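Local coordinates for TetR-family transcriptional regulator (Streptomyces coelicolor, PDB 2G7L), which probably binds DNA as a dimeric TetR-family regulator, using an N-terminal helix-turn-helix, and controls transcription, perhaps in response to a small-molecule ligand, at residues Val40-Leu45 with Ser55-Val60; Arg21-Asp26 with Gln47-Gly52; Ser113-Arg118 with Asp155-Ala160. One frame throughout, in Å; residues are numbered along the deposited sequence.

Contact 1: residues Val40-Leu45 with Ser55-Val60; sequences VTMRRL and SLYVYV
Met42, a selenomethionine in this crystal, reaches Leu56, Tyr57 and Val60 by a bent path: CG lies beside the backbone N, opposite the carbonyl carbon (chi1 -73°), and the chain folds again at chi2 and chi3. This curls SE and CE into the turn of 55-60. Met42 SE sits 5.2 Å from the centroid of the Tyr57 ring, 46° off its normal, an oblique Met-aromatic contact. Nearer the backbone, Met42 CG meets Tyr57 CE2 at 3.7 Å and Met42 CB meets Tyr57 OH at 3.8 Å, so the Tyr57 ring and hydroxyl lie obliquely across the stem of Met42. The terminal methyl is modelled too close to the ring for its exact position to be trusted. Val60 borders the selenium, with CG2 4.1 Å from Met42 SE. One turn further along the helix, Leu45 CB takes Leu56 CD1 at 3.8 Å. The start of helix 42-48 is fixed by its N-cap, Thr41, whose OG1 accepts from Arg44 N at 2.9 Å and nearly straight (163°). On the other segment Leu56 O accepts from both Tyr59 N and Val60 N, which holds the turn after helix 53-56 in shape. As in other TetR-family proteins, helices 42-48 and 53-56 are probably the first and the recognition helix of the helix-turn-helix. Around this small core, Leu45 also touches Ile24 of helix 21-35, while Val60 and Leu45 both rest on Leu66 of helix 63-74.

Contact 2: residues Arg21-Asp26 with Gln47-Gly52; sequences RRWIVD and QELDTG
Leu49, where the first helix of the probable helix-turn-helix passes into its turn, fits against Trp23 and Ile24 of helix 21-35, with one methyl for each. Leu49 CD2 sits over one face of the Trp23 indole in a CH-pi contact, 3.8 Å from the centroid of the five-membered ring and 26° off its normal. It is displaced toward the rim, and its closest ring atom is Trp23 CE2, at 3.5 Å from Leu49 CD2. The two side chains run antiparallel, alongside each other. Trp23 reaches this place because CG stands opposite its backbone N (chi1 -179°), which carries the indole out beside the helix. The other methyl, Leu49 CD1, meets Ile24 CG1 at 3.8 Å, with the Ile24 side chain nearly perpendicular to that of Leu49. With an alanine in place of Trp23, Leu49 CD2 would probably lose the flat surface beneath it and be left free to shift, with a gap along this side of helix 21-35. Behind Leu49, Asp50 takes a positive phi as the C-prime residue of a Schellman motif that ends the helix: Asp50 N donates to Gln47 O at 3.2 Å, and Thr51 N also bonds back to a carbonyl of the last helical turn. Within helix 21-35 a salt bridge spanning one turn joins Arg22 to Asp26. Pro17, in the N-terminal arm, touches Trp23. Leu56 of helix 53-56 packs on both Ile24 and Leu49, so the contact lies where helices 21-35, 42-48 and 53-56 converge.

Contact 3: residues Ser113-Arg118 with Asp155-Ala160; sequences SALVAR and DATATA
Ala114 and Leu115 of helix 108-116 meet Thr157 and Ala158 of helix 142-161 through apolar contacts alone. The Thr157 methyl is the centre of them: Thr157 CG2 touches Ala114 CB at 3.9 Å and Leu115 CD2 at 3.8 Å, and Leu115 CG stands equally near. The Leu115 and Thr157 side chains lie alongside each other, pointing opposite ways. The other Leu115 methyl, CD1, comes over the backbone of the facing helix, 4.3 Å from Ala158 CA. The small Ala114 side chain is consistent with the close approach of the backbones, 7.2 Å between Ala114 CA and Thr157 CA. The polar atoms are dealt with elsewhere. In Thr157 the methyl lies opposite the backbone N and OG1 beside it (chi1 -50°), which gives CG2 to the neighbouring helix and leaves OG1 to bond with Leu153 O on its own helix and with Tyr100 OH of helix 89-106. Ser113 OG bonds to His67 ND1, linking helix 108-116 to helix 63-74. Packing continues beyond the chain, since Leu115 touches Leu115 of the second subunit and Ala158 touches Gln154 of that subunit. Leu115 thus joins the interior of one C-terminal domain to the dimer interface. Across the two segments the contact is made by methyl groups and other aliphatic carbons, with the Thr157 hydroxyl satisfied by Leu153 O and Tyr100 OH, so this patch probably depends on shape rather than on directed bonds.

In the fold
Contacts 1 and 2 belong to the same N-terminal domain: their centres lie about 7 Å apart, both use helix 42-48, and their segments alternate along the chain. They touch directly, Leu56 packing on Leu49 and Val60 on Ile24, forming one continuous core that includes the inner side of the probable DNA-reading helix. Contact 3 comes later in the chain, in the C-terminal domain, its centre about 22 Å from that of contact 1 and about 25 Å from that of contact 2, and touches neither. Helix 63-74 runs between the two regions, packing on Leu45 and Val60 through Leu66 and on Ala114 through Leu71, a route by which dimer and DNA-binding parts could be coupled.

Contact 1: residues Val40-Leu45 with Ser55-Val60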
ATOM      1  N   VAL A  40     -11.868 -18.055   5.854  1.00 66.89           N
ATOM      2  CA  VAL A  40     -13.002 -17.154   5.776  1.00 65.16           C
ATOM      3  C   VAL A  40     -13.326 -16.806   4.307  1.00 66.03           C
ATOM      4  O   VAL A  40     -12.878 -15.774   3.745  1.00 65.90           O
ATOM      5  CB  VAL A  40     -12.771 -15.886   6.646  1.00 65.31           C
ATOM      6  CG1 VAL A  40     -14.019 -14.984   6.644  1.00 61.57           C
ATOM      7  CG2 VAL A  40     -12.336 -16.278   8.082  1.00 63.19           C
ATOM      8  N   THR A  41     -14.113 -17.669   3.676  1.00 65.51           N
ATOM      9  CA  THR A  41     -14.546 -17.413   2.315  1.00 66.00           C
ATOM     10  C   THR A  41     -16.045 -17.255   2.367  1.00 65.53           C
ATOM     11  O   THR A  41     -16.648 -17.585   3.379  1.00 64.62           O
ATOM     12  CB  THR A  41     -14.185 -18.610   1.402  1.00 66.29           C
ATOM     13  OG1 THR A  41     -14.945 -19.751   1.816  1.00 69.57           O
ATOM     14  CG2 THR A  41     -12.704 -18.973   1.513  1.00 66.45           C
HETATM   15  N   MSE A  42     -16.650 -16.772   1.286  1.00 66.15           N
HETATM   16  CA  MSE A  42     -18.094 -16.598   1.244  1.00 67.07           C
HETATM   17  C   MSE A  42     -18.811 -17.959   1.297  1.00 67.07           C
HETATM   18  O   MSE A  42     -19.853 -18.095   1.941  1.00 66.02           O
HETATM   19  CB  MSE A  42     -18.526 -15.782   0.004  1.00 67.59           C
HETATM   20  CG  MSE A  42     -18.173 -14.264   0.100  1.00 72.17           C
HETATM   21 SE   MSE A  42     -19.198 -13.339   1.518  0.80 78.35          SE
HETATM   22  CE  MSE A  42     -20.723 -12.967   0.574  1.00 79.13           C
ATOM     23  N   ARG A  43     -18.230 -18.953   0.614  1.00 67.17           N
ATOM     24  CA  ARG A  43     -18.740 -20.333   0.582  1.00 67.35           C
ATOM     25  C   ARG A  43     -18.604 -21.015   1.967  1.00 65.49           C
ATOM     26  O   ARG A  43     -19.561 -21.543   2.452  1.00 65.24           O
ATOM     27  CB  ARG A  43     -18.056 -21.128  -0.541  1.00 68.49           C
ATOM     28  CG  ARG A  43     -18.395 -22.641  -0.592  1.00 73.63           C
ATOM     29  CD  ARG A  43     -17.091 -23.528  -0.714  1.00 81.33           C
ATOM     30  NE  ARG A  43     -15.906 -22.860  -0.136  1.00 85.51           N
ATOM     31  CZ  ARG A  43     -14.912 -23.471   0.514  1.00 86.67           C
ATOM     32  NH1 ARG A  43     -14.941 -24.794   0.700  1.00 87.57           N
ATOM     33  NH2 ARG A  43     -13.902 -22.748   1.002  1.00 84.06           N
ATOM     34  N   ARG A  44     -17.440 -20.962   2.615  1.00 64.93           N
ATOM     35  CA  ARG A  44     -17.329 -21.447   3.997  1.00 64.12           C
ATOM     36  C   ARG A  44     -18.252 -20.712   4.986  1.00 64.18           C
ATOM     37  O   ARG A  44     -18.629 -21.249   6.017  1.00 64.65           O
ATOM     38  CB  ARG A  44     -15.894 -21.399   4.500  1.00 64.33           C
ATOM     39  CG  ARG A  44     -15.721 -21.865   5.924  1.00 63.01           C
ATOM     40  CD  ARG A  44     -16.214 -23.334   6.101  1.00 64.82           C
ATOM     41  NE  ARG A  44     -16.453 -23.567   7.508  1.00 66.36           N
ATOM     42  CZ  ARG A  44     -15.503 -23.885   8.391  1.00 68.90           C
ATOM     43  NH1 ARG A  44     -14.228 -24.059   8.002  1.00 68.39           N
ATOM     44  NH2 ARG A  44     -15.837 -24.036   9.668  1.00 66.98           N
ATOM     45  N   LEU A  45     -18.622 -19.486   4.668  1.00 63.23           N
ATOM     46  CA  LEU A  45     -19.468 -18.698   5.574  1.00 62.94           C
ATOM     47  C   LEU A  45     -20.931 -19.039   5.363  1.00 62.25           C
ATOM     48  O   LEU A  45     -21.662 -19.161   6.327  1.00 60.24           O
ATOM     49  CB  LEU A  45     -19.222 -17.194   5.355  1.00 63.08           C
ATOM     50  CG  LEU A  45     -19.298 -16.197   6.494  1.00 63.35           C
ATOM     51  CD1 LEU A  45     -18.373 -16.590   7.632  1.00 63.17           C
ATOM     52  CD2 LEU A  45     -18.891 -14.869   5.869  1.00 62.04           C
ATOM     53  N   SER A  55     -27.233 -15.193  -0.719  1.00 68.33           N
ATOM     54  CA  SER A  55     -27.816 -14.535   0.444  1.00 68.73           C
ATOM     55  C   SER A  55     -26.848 -13.596   1.142  1.00 67.63           C
ATOM     56  O   SER A  55     -27.231 -12.530   1.577  1.00 67.77           O
ATOM     57  CB  SER A  55     -28.279 -15.580   1.443  1.00 68.66           C
ATOM     58  OG  SER A  55     -29.037 -16.548   0.776  1.00 70.95           O
ATOM     59  N   LEU A  56     -25.595 -14.010   1.244  1.00 67.42           N
ATOM     60  CA  LEU A  56     -24.578 -13.235   1.937  1.00 67.07           C
ATOM     61  C   LEU A  56     -24.165 -12.022   1.141  1.00 67.42           C
ATOM     62  O   LEU A  56     -23.727 -11.046   1.718  1.00 67.22           O
ATOM     63  CB  LEU A  56     -23.347 -14.089   2.201  1.00 66.17           C
ATOM     64  CG  LEU A  56     -23.477 -15.414   2.921  1.00 64.44           C
ATOM     65  CD1 LEU A  56     -22.100 -15.945   3.161  1.00 59.26           C
ATOM     66  CD2 LEU A  56     -24.230 -15.247   4.202  1.00 64.26           C
ATOM     67  N   TYR A  57     -24.309 -12.090  -0.181  1.00 68.37           N
ATOM     68  CA  TYR A  57     -23.783 -11.060  -1.094  1.00 69.53           C
ATOM     69  C   TYR A  57     -24.553  -9.773  -1.052  1.00 69.43           C
ATOM     70  O   TYR A  57     -24.065  -8.746  -1.498  1.00 70.53           O
ATOM     71  CB  TYR A  57     -23.705 -11.556  -2.562  1.00 70.73           C
ATOM     72  CG  TYR A  57     -22.536 -12.476  -2.863  1.00 70.83           C
ATOM     73  CD1 TYR A  57     -22.721 -13.664  -3.578  1.00 74.20           C
ATOM     74  CD2 TYR A  57     -21.268 -12.168  -2.423  1.00 70.92           C
ATOM     75  CE1 TYR A  57     -21.648 -14.530  -3.839  1.00 75.54           C
ATOM     76  CE2 TYR A  57     -20.192 -12.998  -2.677  1.00 74.06           C
ATOM     77  CZ  TYR A  57     -20.373 -14.181  -3.388  1.00 75.08           C
ATOM     78  OH  TYR A  57     -19.278 -14.987  -3.643  1.00 71.67           O
ATOM     79  N   VAL A  58     -25.759  -9.821  -0.528  1.00 69.29           N
ATOM     80  CA  VAL A  58     -26.530  -8.611  -0.340  1.00 69.70           C
ATOM     81  C   VAL A  58     -25.964  -7.770   0.820  1.00 69.42           C
ATOM     82  O   VAL A  58     -26.084  -6.545   0.818  1.00 69.90           O
ATOM     83  CB  VAL A  58     -28.058  -8.916  -0.192  1.00 69.90           C
ATOM     84  CG1 VAL A  58     -28.304 -10.386  -0.072  1.00 70.16           C
ATOM     85  CG2 VAL A  58     -28.696  -8.154   0.972  1.00 69.34           C
ATOM     86  N   TYR A  59     -25.340  -8.438   1.789  1.00 68.98           N
ATOM     87  CA  TYR A  59     -24.713  -7.796   2.967  1.00 68.75           C
ATOM     88  C   TYR A  59     -23.246  -7.462   2.702  1.00 68.56           C
ATOM     89  O   TYR A  59     -22.835  -6.321   2.872  1.00 69.25           O
ATOM     90  CB  TYR A  59     -24.882  -8.671   4.211  1.00 68.16           C
ATOM     91  CG  TYR A  59     -26.335  -8.936   4.486  1.00 69.05           C
ATOM     92  CD1 TYR A  59     -26.900 -10.177   4.214  1.00 69.11           C
ATOM     93  CD2 TYR A  59     -27.177  -7.923   4.977  1.00 72.04           C
ATOM     94  CE1 TYR A  59     -28.240 -10.426   4.435  1.00 67.77           C
ATOM     95  CE2 TYR A  59     -28.536  -8.167   5.213  1.00 71.18           C
ATOM     96  CZ  TYR A  59     -29.058  -9.421   4.933  1.00 69.67           C
ATOM     97  OH  TYR A  59     -30.408  -9.696   5.142  1.00 68.98           O
ATOM     98  N   VAL A  60     -22.474  -8.443   2.250  1.00 68.16           N
ATOM     99  CA  VAL A  60     -21.066  -8.246   1.913  1.00 68.74           C
ATOM    100  C   VAL A  60     -20.825  -8.662   0.453  1.00 68.95           C
ATOM    101  O   VAL A  60     -21.025  -9.827   0.087  1.00 69.50           O
ATOM    102  CB  VAL A  60     -20.068  -8.914   2.985  1.00 68.17           C
ATOM    103  CG1 VAL A  60     -20.692 -10.082   3.680  1.00 69.85           C
ATOM    104  CG2 VAL A  60     -18.808  -9.340   2.372  1.00 68.52           C
TER

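Contact 2: residues Arg21-Asp26 with Gln47-Gly52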
ATOM      1  N   ARG A  21     -26.268  -8.460   8.544  1.00 56.68           N
ATOM      2  CA  ARG A  21     -24.877  -8.099   8.382  1.00 54.44           C
ATOM      3  C   ARG A  21     -24.112  -8.396   9.682  1.00 53.11           C
ATOM      4  O   ARG A  21     -23.041  -9.012   9.639  1.00 50.94           O
ATOM      5  CB  ARG A  21     -24.732  -6.635   7.971  1.00 54.66           C
ATOM      6  CG  ARG A  21     -23.260  -6.293   7.633  1.00 56.50           C
ATOM      7  CD  ARG A  21     -23.034  -4.973   6.953  1.00 56.19           C
ATOM      8  NE  ARG A  21     -21.617  -4.595   7.074  1.00 59.53           N
ATOM      9  CZ  ARG A  21     -20.715  -4.701   6.097  1.00 61.10           C
ATOM     10  NH1 ARG A  21     -19.447  -4.342   6.293  1.00 63.29           N
ATOM     11  NH2 ARG A  21     -21.077  -5.142   4.918  1.00 65.25           N
ATOM     12  N   ARG A  22     -24.656  -7.973  10.834  1.00 51.67           N
ATOM     13  CA  ARG A  22     -23.955  -8.174  12.095  1.00 50.66           C
ATOM     14  C   ARG A  22     -23.632  -9.661  12.309  1.00 49.93           C
ATOM     15  O   ARG A  22     -22.539 -10.012  12.735  1.00 50.26           O
ATOM     16  CB  ARG A  22     -24.781  -7.657  13.270  1.00 51.41           C
ATOM     17  CG  ARG A  22     -24.091  -7.962  14.645  1.00 51.80           C
ATOM     18  CD  ARG A  22     -25.055  -8.041  15.846  1.00 51.83           C
ATOM     19  NE  ARG A  22     -26.096  -9.032  15.639  1.00 52.80           N
ATOM     20  CZ  ARG A  22     -25.938 -10.339  15.834  1.00 51.48           C
ATOM     21  NH1 ARG A  22     -24.769 -10.847  16.247  1.00 48.42           N
ATOM     22  NH2 ARG A  22     -26.962 -11.135  15.592  1.00 54.59           N
ATOM     23  N   TRP A  23     -24.610 -10.535  12.073  1.00 49.34           N
ATOM     24  CA  TRP A  23     -24.433 -11.965  12.347  1.00 49.91           C
ATOM     25  C   TRP A  23     -23.371 -12.581  11.448  1.00 47.61           C
ATOM     26  O   TRP A  23     -22.503 -13.342  11.895  1.00 44.56           O
ATOM     27  CB  TRP A  23     -25.772 -12.710  12.213  1.00 51.20           C
ATOM     28  CG  TRP A  23     -25.743 -14.227  12.496  1.00 53.92           C
ATOM     29  CD1 TRP A  23     -24.830 -14.953  13.259  1.00 55.46           C
ATOM     30  CD2 TRP A  23     -26.696 -15.172  12.020  1.00 54.57           C
ATOM     31  NE1 TRP A  23     -25.168 -16.288  13.260  1.00 53.47           N
ATOM     32  CE2 TRP A  23     -26.308 -16.444  12.499  1.00 56.00           C
ATOM     33  CE3 TRP A  23     -27.855 -15.064  11.223  1.00 56.62           C
ATOM     34  CZ2 TRP A  23     -27.062 -17.609  12.226  1.00 54.92           C
ATOM     35  CZ3 TRP A  23     -28.608 -16.227  10.965  1.00 55.22           C
ATOM     36  CH2 TRP A  23     -28.193 -17.472  11.465  1.00 54.51           C
ATOM     37  N   ILE A  24     -23.457 -12.240  10.172  1.00 47.93           N
ATOM     38  CA  ILE A  24     -22.473 -12.685   9.147  1.00 47.65           C
ATOM     39  C   ILE A  24     -21.062 -12.322   9.530  1.00 47.05           C
ATOM     40  O   ILE A  24     -20.118 -13.168   9.458  1.00 46.96           O
ATOM     41  CB  ILE A  24     -22.837 -12.069   7.786  1.00 48.91           C
ATOM     42  CG1 ILE A  24     -24.158 -12.669   7.306  1.00 48.96           C
ATOM     43  CG2 ILE A  24     -21.662 -12.226   6.745  1.00 51.15           C
ATOM     44  CD1 ILE A  24     -24.877 -11.842   6.227  1.00 51.90           C
ATOM     45  N   VAL A  25     -20.877 -11.076   9.988  1.00 47.18           N
ATOM     46  CA  VAL A  25     -19.501 -10.646  10.307  1.00 46.90           C
ATOM     47  C   VAL A  25     -19.016 -11.207  11.612  1.00 47.63           C
ATOM     48  O   VAL A  25     -17.837 -11.576  11.737  1.00 47.76           O
ATOM     49  CB  VAL A  25     -19.113  -9.088   9.928  1.00 48.34           C
ATOM     50  CG1 VAL A  25     -20.242  -8.270   9.352  1.00 45.50           C
ATOM     51  CG2 VAL A  25     -18.289  -8.355  10.981  1.00 46.65           C
ATOM     52  N   ASP A  26     -19.935 -11.369  12.577  1.00 48.87           N
ATOM     53  CA  ASP A  26     -19.553 -11.949  13.896  1.00 49.72           C
ATOM     54  C   ASP A  26     -19.082 -13.374  13.656  1.00 48.55           C
ATOM     55  O   ASP A  26     -18.164 -13.835  14.323  1.00 47.26           O
ATOM     56  CB  ASP A  26     -20.714 -11.904  14.963  1.00 50.09           C
ATOM     57  CG  ASP A  26     -21.046 -10.442  15.476  1.00 55.89           C
ATOM     58  OD1 ASP A  26     -20.281  -9.470  15.123  1.00 54.66           O
ATOM     59  OD2 ASP A  26     -22.039 -10.273  16.272  1.00 54.24           O
ATOM     60  N   GLN A  47     -21.976 -21.899   4.285  1.00 68.32           N
ATOM     61  CA  GLN A  47     -22.075 -23.206   4.895  1.00 70.04           C
ATOM     62  C   GLN A  47     -22.233 -23.033   6.384  1.00 70.09           C
ATOM     63  O   GLN A  47     -23.060 -23.676   6.995  1.00 70.34           O
ATOM     64  CB  GLN A  47     -20.816 -24.018   4.600  1.00 70.78           C
ATOM     65  CG  GLN A  47     -20.834 -25.468   5.096  1.00 75.09           C
ATOM     66  CD  GLN A  47     -19.519 -25.870   5.773  1.00 79.74           C
ATOM     67  OE1 GLN A  47     -19.472 -26.031   7.008  1.00 81.63           O
ATOM     68  NE2 GLN A  47     -18.433 -26.008   4.976  1.00 79.23           N
ATOM     69  N   GLU A  48     -21.443 -22.156   6.983  1.00 70.45           N
ATOM     70  CA  GLU A  48     -21.498 -21.977   8.422  1.00 70.91           C
ATOM     71  C   GLU A  48     -22.852 -21.404   8.882  1.00 71.03           C
ATOM     72  O   GLU A  48     -23.299 -21.644  10.002  1.00 70.99           O
ATOM     73  CB  GLU A  48     -20.338 -21.101   8.881  1.00 71.03           C
ATOM     74  CG  GLU A  48     -20.099 -21.133  10.367  1.00 73.72           C
ATOM     75  CD  GLU A  48     -19.514 -22.456  10.865  1.00 76.97           C
ATOM     76  OE1 GLU A  48     -19.192 -23.357  10.055  1.00 76.64           O
ATOM     77  OE2 GLU A  48     -19.357 -22.579  12.099  1.00 79.63           O
ATOM     78  N   LEU A  49     -23.525 -20.670   8.010  1.00 71.75           N
ATOM     79  CA  LEU A  49     -24.807 -20.088   8.372  1.00 72.62           C
ATOM     80  C   LEU A  49     -26.025 -20.880   7.836  1.00 74.13           C
ATOM     81  O   LEU A  49     -27.160 -20.382   7.894  1.00 74.06           O
ATOM     82  CB  LEU A  49     -24.857 -18.629   7.913  1.00 71.45           C
ATOM     83  CG  LEU A  49     -23.781 -17.752   8.570  1.00 70.80           C
ATOM     84  CD1 LEU A  49     -23.604 -16.417   7.848  1.00 68.95           C
ATOM     85  CD2 LEU A  49     -24.131 -17.530  10.003  1.00 68.98           C
ATOM     86  N   ASP A  50     -25.783 -22.092   7.316  1.00 75.29           N
ATOM     87  CA  ASP A  50     -26.836 -22.940   6.713  1.00 76.40           C
ATOM     88  C   ASP A  50     -27.656 -22.176   5.659  1.00 75.93           C
ATOM     89  O   ASP A  50     -28.872 -22.223   5.673  1.00 76.48           O
ATOM     90  CB  ASP A  50     -27.765 -23.543   7.784  1.00 76.99           C
ATOM     91  CG  ASP A  50     -26.990 -24.264   8.941  1.00 81.97           C
ATOM     92  OD1 ASP A  50     -27.476 -24.202  10.110  1.00 86.99           O
ATOM     93  OD2 ASP A  50     -25.914 -24.890   8.708  1.00 84.46           O
ATOM     94  N   THR A  51     -26.968 -21.470   4.762  1.00 75.50           N
ATOM     95  CA  THR A  51     -27.578 -20.715   3.657  1.00 74.54           C
ATOM     96  C   THR A  51     -26.620 -20.735   2.419  1.00 73.92           C
ATOM     97  O   THR A  51     -25.548 -21.374   2.466  1.00 72.94           O
ATOM     98  CB  THR A  51     -27.920 -19.272   4.116  1.00 74.43           C
ATOM     99  OG1 THR A  51     -28.628 -18.578   3.084  1.00 76.54           O
ATOM    100  CG2 THR A  51     -26.668 -18.498   4.463  1.00 73.74           C
ATOM    101  N   GLY A  52     -27.002 -20.072   1.325  1.00 73.20           N
ATOM    102  CA  GLY A  52     -26.143 -20.004   0.132  1.00 73.29           C
ATOM    103  C   GLY A  52     -25.403 -18.671  -0.013  1.00 73.57           C
ATOM    104  O   GLY A  52     -25.855 -17.647   0.538  1.00 74.43           O
TER

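Contact 3: residues Ser113-Arg118 with Asp155-Ala160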
ATOM      1  N   SER A 113      -5.950  -6.365   2.020  1.00 44.99           N
ATOM      2  CA  SER A 113      -7.301  -6.210   1.489  1.00 44.33           C
ATOM      3  C   SER A 113      -7.836  -4.818   1.702  1.00 42.32           C
ATOM      4  O   SER A 113      -8.621  -4.319   0.887  1.00 41.76           O
ATOM      5  CB  SER A 113      -8.232  -7.234   2.151  1.00 46.49           C
ATOM      6  OG  SER A 113      -7.816  -8.540   1.807  1.00 50.57           O
ATOM      7  N   ALA A 114      -7.426  -4.181   2.798  1.00 43.00           N
ATOM      8  CA  ALA A 114      -7.843  -2.762   3.076  1.00 44.13           C
ATOM      9  C   ALA A 114      -7.403  -1.761   1.951  1.00 45.36           C
ATOM     10  O   ALA A 114      -8.104  -0.783   1.619  1.00 45.41           O
ATOM     11  CB  ALA A 114      -7.344  -2.311   4.477  1.00 43.26           C
ATOM     12  N   LEU A 115      -6.330  -2.095   1.247  1.00 46.29           N
ATOM     13  CA  LEU A 115      -6.006  -1.297   0.034  1.00 47.71           C
ATOM     14  C   LEU A 115      -6.956  -1.534  -1.101  1.00 48.46           C
ATOM     15  O   LEU A 115      -7.202  -0.648  -1.881  1.00 49.57           O
ATOM     16  CB  LEU A 115      -4.542  -1.475  -0.421  1.00 47.28           C
ATOM     17  CG  LEU A 115      -3.512  -1.130   0.653  1.00 49.18           C
ATOM     18  CD1 LEU A 115      -2.210  -1.885   0.485  1.00 52.14           C
ATOM     19  CD2 LEU A 115      -3.265   0.370   0.852  1.00 43.95           C
ATOM     20  N   VAL A 116      -7.524  -2.729  -1.202  1.00 50.36           N
ATOM     21  CA  VAL A 116      -8.543  -2.986  -2.211  1.00 50.54           C
ATOM     22  C   VAL A 116      -9.902  -2.388  -1.809  1.00 51.18           C
ATOM     23  O   VAL A 116     -10.564  -1.693  -2.602  1.00 51.70           O
ATOM     24  CB  VAL A 116      -8.689  -4.499  -2.446  1.00 52.25           C
ATOM     25  CG1 VAL A 116      -9.643  -4.765  -3.608  1.00 51.55           C
ATOM     26  CG2 VAL A 116      -7.349  -5.106  -2.719  1.00 49.74           C
ATOM     27  N   ALA A 117     -10.336  -2.646  -0.564  1.00 50.22           N
ATOM     28  CA  ALA A 117     -11.583  -1.995  -0.057  1.00 48.35           C
ATOM     29  C   ALA A 117     -11.381  -1.631   1.393  1.00 46.90           C
ATOM     30  O   ALA A 117     -11.042  -2.477   2.193  1.00 44.60           O
ATOM     31  CB  ALA A 117     -12.820  -2.879  -0.257  1.00 47.72           C
ATOM     32  N   ARG A 118     -11.496  -0.327   1.696  1.00 47.17           N
ATOM     33  CA  ARG A 118     -11.322   0.146   3.047  1.00 47.11           C
ATOM     34  C   ARG A 118     -12.551  -0.248   3.865  1.00 46.47           C
ATOM     35  O   ARG A 118     -13.658  -0.244   3.321  1.00 44.10           O
ATOM     36  CB  ARG A 118     -11.205   1.680   3.081  1.00 47.22           C
ATOM     37  CG  ARG A 118      -9.828   2.204   2.710  1.00 49.27           C
ATOM     38  CD  ARG A 118      -9.782   3.677   2.861  1.00 51.63           C
ATOM     39  NE  ARG A 118     -10.569   4.318   1.849  1.00 63.73           N
ATOM     40  CZ  ARG A 118     -10.842   5.624   1.823  1.00 68.46           C
ATOM     41  NH1 ARG A 118     -10.387   6.426   2.785  1.00 68.83           N
ATOM     42  NH2 ARG A 118     -11.596   6.113   0.842  1.00 70.91           N
ATOM     43  N   ASP A 155      -0.669   4.980   4.372  1.00 47.89           N
ATOM     44  CA  ASP A 155       0.756   4.759   4.638  1.00 49.60           C
ATOM     45  C   ASP A 155       0.953   3.642   5.667  1.00 49.00           C
ATOM     46  O   ASP A 155       1.813   2.759   5.473  1.00 50.17           O
ATOM     47  CB  ASP A 155       1.370   6.080   5.114  1.00 50.91           C
ATOM     48  CG  ASP A 155       2.821   5.925   5.633  1.00 57.01           C
ATOM     49  OD1 ASP A 155       3.710   5.494   4.822  1.00 62.10           O
ATOM     50  OD2 ASP A 155       3.051   6.244   6.835  1.00 60.53           O
ATOM     51  N   ALA A 156       0.186   3.654   6.763  1.00 46.94           N
ATOM     52  CA  ALA A 156       0.315   2.587   7.756  1.00 45.84           C
ATOM     53  C   ALA A 156      -0.124   1.260   7.155  1.00 44.70           C
ATOM     54  O   ALA A 156       0.525   0.228   7.322  1.00 43.27           O
ATOM     55  CB  ALA A 156      -0.525   2.911   9.044  1.00 45.84           C
ATOM     56  N   THR A 157      -1.219   1.314   6.405  1.00 44.35           N
ATOM     57  CA  THR A 157      -1.775   0.146   5.753  1.00 44.66           C
ATOM     58  C   THR A 157      -0.816  -0.432   4.752  1.00 46.06           C
ATOM     59  O   THR A 157      -0.657  -1.638   4.709  1.00 45.33           O
ATOM     60  CB  THR A 157      -3.063   0.500   4.985  1.00 44.60           C
ATOM     61  OG1 THR A 157      -3.956   1.232   5.847  1.00 47.97           O
ATOM     62  CG2 THR A 157      -3.761  -0.742   4.475  1.00 41.52           C
ATOM     63  N   ALA A 158      -0.209   0.416   3.890  1.00 45.97           N
ATOM     64  CA  ALA A 158       0.800  -0.087   2.911  1.00 45.35           C
ATOM     65  C   ALA A 158       1.967  -0.723   3.630  1.00 44.06           C
ATOM     66  O   ALA A 158       2.427  -1.775   3.217  1.00 45.84           O
ATOM     67  CB  ALA A 158       1.263   1.014   1.949  1.00 44.51           C
ATOM     68  N   THR A 159       2.417  -0.141   4.717  1.00 45.39           N
ATOM     69  CA  THR A 159       3.573  -0.709   5.458  1.00 46.97           C
ATOM     70  C   THR A 159       3.262  -2.037   6.165  1.00 48.33           C
ATOM     71  O   THR A 159       4.121  -2.931   6.279  1.00 48.66           O
ATOM     72  CB  THR A 159       4.180   0.295   6.489  1.00 47.63           C
ATOM     73  OG1 THR A 159       4.636   1.485   5.817  1.00 49.86           O
ATOM     74  CG2 THR A 159       5.410  -0.315   7.214  1.00 46.75           C
ATOM     75  N   ALA A 160       2.055  -2.139   6.717  1.00 48.91           N
ATOM     76  CA  ALA A 160       1.600  -3.418   7.315  1.00 49.41           C
ATOM     77  C   ALA A 160       1.380  -4.509   6.243  1.00 49.51           C
ATOM     78  O   ALA A 160       1.648  -5.688   6.488  1.00 48.23           O
ATOM     79  CB  ALA A 160       0.323  -3.188   8.154  1.00 48.22           C
TER